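Side-chain contacts in DsbA family protein (Salmonella typhimurium, PDB 7JVE), which acts as a trimeric thioredoxin-like enzyme with both thiol oxidase and disulfide isomerase activities: residues E105-I108 and K109-D113; A166-E169 and H170-Y173. One frame throughout, in Å; residues are numbered along the deposited sequence.

Reading from the N terminus, the chain reaches contact 1 at the C-terminal end of helix 95-110, the helix that opens with the C94-C97 pair, and contact 2 at the start of helix 169-176. The two stand in series, neither enclosing nor crossing the other, and each is local: its segments follow one another directly, with i to i+3 and i to i+4 contacts and no loop enclosed. Contact 1 ends the helix of the unit strand 84-90, helix 95-110, strand 115-120 and faces helices 242-253 and 147-159. Contact 2 begins a short helix packed against helices 128-145, 147-159 and 182-193. Their nearest atoms are about 17 Å apart and do not touch; helix 147-159 is contacted by both.

Contact 1. Residues E105-I108 and K109-D113; sequences ENLI and KANPD
The side-chain amide of N111 turns back onto the carbonyl of L107, ND2 to O at 3.0 Å, closing the C-terminal end of helix 95-110 in the beta-alpha-beta unit that leads on to strand 115-120. The bond is nearly straight (164° at the hydrogen), lies in the carbonyl plane on a lone pair of the oxygen, and lies almost in the plane of the N111 amide as well. With chi1 at -67°, CG of N111 stands beside its own backbone N, which brings the amide back toward the last turn of the helix. The same ND2 also donates to OE1 of Q246 on helix 242-253, so two acceptors fix the rotation of this buried amide.

Regular helix bonding persists up to this point: K109 N meets E105 O at 3.1 Å and A110 N meets N106 O at 2.9 Å. N111, the first residue to leave helical angles, gives its backbone N-H to I108 O at 3.3 Å, a longer bond.

Packing surrounds these bonds. L107 and N111 run side by side in the same direction, CD2 of the leucine 3.8 Å from ND2, and both rest on helix 242-253. I108 and E105 face L151 of helix 147-159, where OE1 of E105 makes a weak hydrogen bond to N155. The other carboxylate oxygen of E105 touches the aliphatic part of K109 rather than its ammonium group: OE2 sits 3.6 Å from CG, while NZ remains 5.3 Å from OE2.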
loop_
_atom_site.group_PDB
_atom_site.type_symbol
_atom_site.label_atom_id
_atom_site.label_comp_id
_atom_site.label_asym_id
_atom_site.label_seq_id
_atom_site.Cartn_x
_atom_site.Cartn_y
_atom_site.Cartn_z
ATOM N N GLU A 105 22.696 4.396 -16.616
ATOM C CA GLU A 105 23.699 5.114 -17.403
ATOM C C GLU A 105 24.927 5.435 -16.556
ATOM O O GLU A 105 26.064 5.288 -17.022
ATOM C CB GLU A 105 23.099 6.398 -17.992
ATOM C CG GLU A 105 24.017 7.179 -18.957
ATOM C CD GLU A 105 24.587 6.310 -20.113
ATOM O OE1 GLU A 105 23.879 6.153 -21.137
ATOM O OE2 GLU A 105 25.748 5.813 -20.024
ATOM N N ASN A 106 24.720 5.866 -15.304
ATOM C CA ASN A 106 25.858 6.111 -14.420
ATOM C C ASN A 106 26.654 4.831 -14.169
ATOM O O ASN A 106 27.888 4.847 -14.205
ATOM C CB ASN A 106 25.389 6.716 -13.094
ATOM C CG ASN A 106 25.056 8.184 -13.198
ATOM O OD1 ASN A 106 25.128 8.789 -14.268
ATOM N ND2 ASN A 106 24.675 8.774 -12.071
ATOM N N LEU A 107 25.967 3.714 -13.894
ATOM C CA LEU A 107 26.682 2.452 -13.699
ATOM C C LEU A 107 27.524 2.110 -14.913
ATOM O O LEU A 107 28.665 1.648 -14.779
ATOM C CB LEU A 107 25.718 1.299 -13.405
ATOM C CG LEU A 107 25.309 1.163 -11.950
ATOM C CD1 LEU A 107 24.189 0.136 -11.814
ATOM C CD2 LEU A 107 26.513 0.785 -11.118
ATOM N N ILE A 108 26.968 2.318 -16.109
ATOM C CA ILE A 108 27.662 1.911 -17.322
ATOM C C ILE A 108 28.935 2.726 -17.499
ATOM O O ILE A 108 30.002 2.176 -17.804
ATOM C CB ILE A 108 26.714 2.019 -18.532
ATOM C CG1 ILE A 108 25.672 0.892 -18.458
ATOM C CG2 ILE A 108 27.496 1.968 -19.818
ATOM C CD1 ILE A 108 24.610 0.944 -19.538
ATOM N N LYS A 109 28.856 4.045 -17.267
ATOM C CA LYS A 109 30.046 4.874 -17.369
ATOM C C LYS A 109 31.059 4.492 -16.308
ATOM O O LYS A 109 32.265 4.503 -16.566
ATOM C CB LYS A 109 29.683 6.355 -17.255
ATOM C CG LYS A 109 28.786 6.822 -18.384
ATOM C CD LYS A 109 29.133 8.243 -18.820
ATOM C CE LYS A 109 27.889 9.032 -19.224
ATOM N NZ LYS A 109 28.215 10.467 -19.491
ATOM N N ALA A 110 30.591 4.147 -15.112
ATOM C CA ALA A 110 31.504 3.849 -14.021
ATOM C C ALA A 110 32.097 2.455 -14.109
ATOM O O ALA A 110 33.035 2.157 -13.366
ATOM C CB ALA A 110 30.796 4.012 -12.678
ATOM N N ASN A 111 31.579 1.594 -14.982
ATOM C CA ASN A 111 32.035 0.207 -15.099
ATOM C C ASN A 111 32.262 -0.144 -16.568
ATOM O O ASN A 111 31.567 -1.001 -17.132
ATOM C CB ASN A 111 31.026 -0.745 -14.452
ATOM C CG ASN A 111 30.942 -0.567 -12.933
ATOM O OD1 ASN A 111 31.695 -1.196 -12.172
ATOM N ND2 ASN A 111 30.026 0.292 -12.486
ATOM N N PRO A 112 33.231 0.507 -17.226
ATOM C CA PRO A 112 33.468 0.233 -18.654
ATOM C C PRO A 112 33.992 -1.168 -18.919
ATOM O O PRO A 112 33.963 -1.625 -20.069
ATOM C CB PRO A 112 34.503 1.289 -19.042
ATOM C CG PRO A 112 35.257 1.526 -17.780
ATOM C CD PRO A 112 34.208 1.471 -16.691
ATOM N N ASP A 113 34.453 -1.850 -17.886
ATOM C CA ASP A 113 35.001 -3.196 -17.947
ATOM C C ASP A 113 33.943 -4.282 -17.805
ATOM O O ASP A 113 34.283 -5.467 -17.895
ATOM C CB ASP A 113 36.030 -3.350 -16.832
ATOM C CG ASP A 113 35.401 -3.179 -15.436
ATOM O OD1 ASP A 113 35.695 -4.020 -14.553
ATOM O OD2 ASP A 113 34.591 -2.236 -15.236
#

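Contact 2. Residues A166-E169 and H170-Y173; sequences ALTE and HDVY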
loop_
_atom_site.group_PDB
_atom_site.type_symbol
_atom_site.label_atom_id
_atom_site.label_comp_id
_atom_site.label_asym_id
_atom_site.label_seq_id
_atom_site.Cartn_x
_atom_site.Cartn_y
_atom_site.Cartn_z
ATOM N N ALA A 166 1.024 4.779 -22.423
ATOM C CA ALA A 166 1.063 5.995 -23.228
ATOM C C ALA A 166 2.020 5.917 -24.421
ATOM O O ALA A 166 1.966 6.805 -25.284
ATOM C CB ALA A 166 1.444 7.202 -22.353
ATOM N N LEU A 167 2.904 4.920 -24.492
ATOM C CA LEU A 167 3.792 4.764 -25.643
ATOM C C LEU A 167 3.091 3.973 -26.749
ATOM O O LEU A 167 2.728 2.812 -26.545
ATOM C CB LEU A 167 5.085 4.064 -25.239
ATOM C CG LEU A 167 6.209 4.095 -26.268
ATOM C CD1 LEU A 167 6.613 5.523 -26.558
ATOM C CD2 LEU A 167 7.416 3.316 -25.771
ATOM N N THR A 168 2.917 4.589 -27.917
ATOM C CA THR A 168 2.254 3.952 -29.049
ATOM C C THR A 168 3.265 3.547 -30.119
ATOM O O THR A 168 4.391 4.040 -30.166
ATOM C CB THR A 168 1.214 4.880 -29.679
ATOM O OG1 THR A 168 1.886 6.023 -30.214
ATOM C CG2 THR A 168 0.138 5.299 -28.676
ATOM N N GLU A 169 2.832 2.651 -31.016
ATOM C CA GLU A 169 3.691 2.299 -32.142
ATOM C C GLU A 169 4.041 3.537 -32.947
ATOM O O GLU A 169 5.203 3.730 -33.328
ATOM C CB GLU A 169 3.046 1.229 -33.030
ATOM C CG GLU A 169 3.033 -0.097 -32.294
ATOM C CD GLU A 169 2.445 -1.275 -33.071
ATOM O OE1 GLU A 169 2.775 -1.483 -34.243
ATOM O OE2 GLU A 169 1.579 -1.979 -32.512
ATOM N N HIS A 170 3.063 4.419 -33.162
ATOM C CA HIS A 170 3.338 5.684 -33.835
ATOM C C HIS A 170 4.498 6.432 -33.188
ATOM O O HIS A 170 5.336 6.998 -33.897
ATOM C CB HIS A 170 2.096 6.573 -33.845
ATOM C CG HIS A 170 2.355 7.939 -34.398
ATOM N ND1 HIS A 170 2.475 8.186 -35.754
ATOM C CD2 HIS A 170 2.550 9.127 -33.781
ATOM C CE1 HIS A 170 2.726 9.469 -35.947
ATOM N NE2 HIS A 170 2.778 10.062 -34.767
ATOM N N ASP A 171 4.548 6.463 -31.842
ATOM C CA ASP A 171 5.641 7.137 -31.134
ATOM C C ASP A 171 6.978 6.482 -31.444
ATOM O O ASP A 171 7.989 7.158 -31.656
ATOM C CB ASP A 171 5.421 7.104 -29.615
ATOM C CG ASP A 171 4.271 7.968 -29.150
ATOM O OD1 ASP A 171 4.010 9.029 -29.763
ATOM O OD2 ASP A 171 3.627 7.575 -28.138
ATOM N N VAL A 172 7.013 5.156 -31.402
ATOM C CA VAL A 172 8.251 4.431 -31.659
ATOM C C VAL A 172 8.736 4.703 -33.078
ATOM O O VAL A 172 9.904 5.048 -33.295
ATOM C CB VAL A 172 8.040 2.928 -31.388
ATOM C CG1 VAL A 172 9.291 2.114 -31.734
ATOM C CG2 VAL A 172 7.651 2.736 -29.933
ATOM N N TYR A 173 7.837 4.578 -34.066
ATOM C CA TYR A 173 8.220 4.858 -35.444
ATOM C C TYR A 173 8.729 6.280 -35.592
ATOM O O TYR A 173 9.687 6.532 -36.338
ATOM C CB TYR A 173 7.040 4.666 -36.392
ATOM C CG TYR A 173 6.629 3.248 -36.651
ATOM C CD1 TYR A 173 7.551 2.295 -37.035
ATOM C CD2 TYR A 173 5.299 2.877 -36.548
ATOM C CE1 TYR A 173 7.157 1.009 -37.279
ATOM C CE2 TYR A 173 4.896 1.613 -36.794
ATOM C CZ TYR A 173 5.824 0.679 -37.169
ATOM O OH TYR A 173 5.407 -0.602 -37.412
HETATM O O HOH W 1 2.897 -1.123 -36.641
#
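T168 and D171 slant across each other at the start of helix 169-176, each side chain turned to the other's backbone. OG1 of T168 accepts the backbone N-H of D171 at 3.2 Å. In return, OD2 of D171 takes the N-H of T168 at 3.1 Å; this bond is nearly straight (170°), although the donor approaches from above the carboxylate plane. The threonine torsion explains its half of the exchange: at chi1 64° the hydroxyl lies between its own N and carbonyl carbon, close to the first turn. The other carboxylate oxygen, OD1, forms a salt bridge with K162, so both oxygens of D171 have partners.

Next to this polar pair, L167 passes obliquely by the aspartate and brings CD1 to 3.6 Å from CB of D171. It crosses V172 at about a right angle, CG to CG2 4.2 Å, and the two buried side chains reach L157 and W153 of helix 147-159 respectively. Main-chain bonds carry the helix onward, V172 N to T168 O at 3.1 Å and Y173 N to E169 O at 2.9 Å.

E169 and Y173 lie one turn apart. The glutamate chain is extended beyond CG (chi2 -179°), which carries OE1 out toward the tyrosine hydroxyl, 4.2 Å from OH. A water in the plane of the ring at its edge, placed too close to OE1 for this link to be certain, probably bridges it to OH of Y173. At the other end of the ring, CD2 passes 3.3 Å from the E169 carbonyl oxygen. K189 makes a cation-pi contact with the tyrosine, and L133 of helix 128-145 touches both residues. The reciprocal pairing of T168, at the N-cap, with D171 three residues later is a capping box, a classic arrangement for starting a helix.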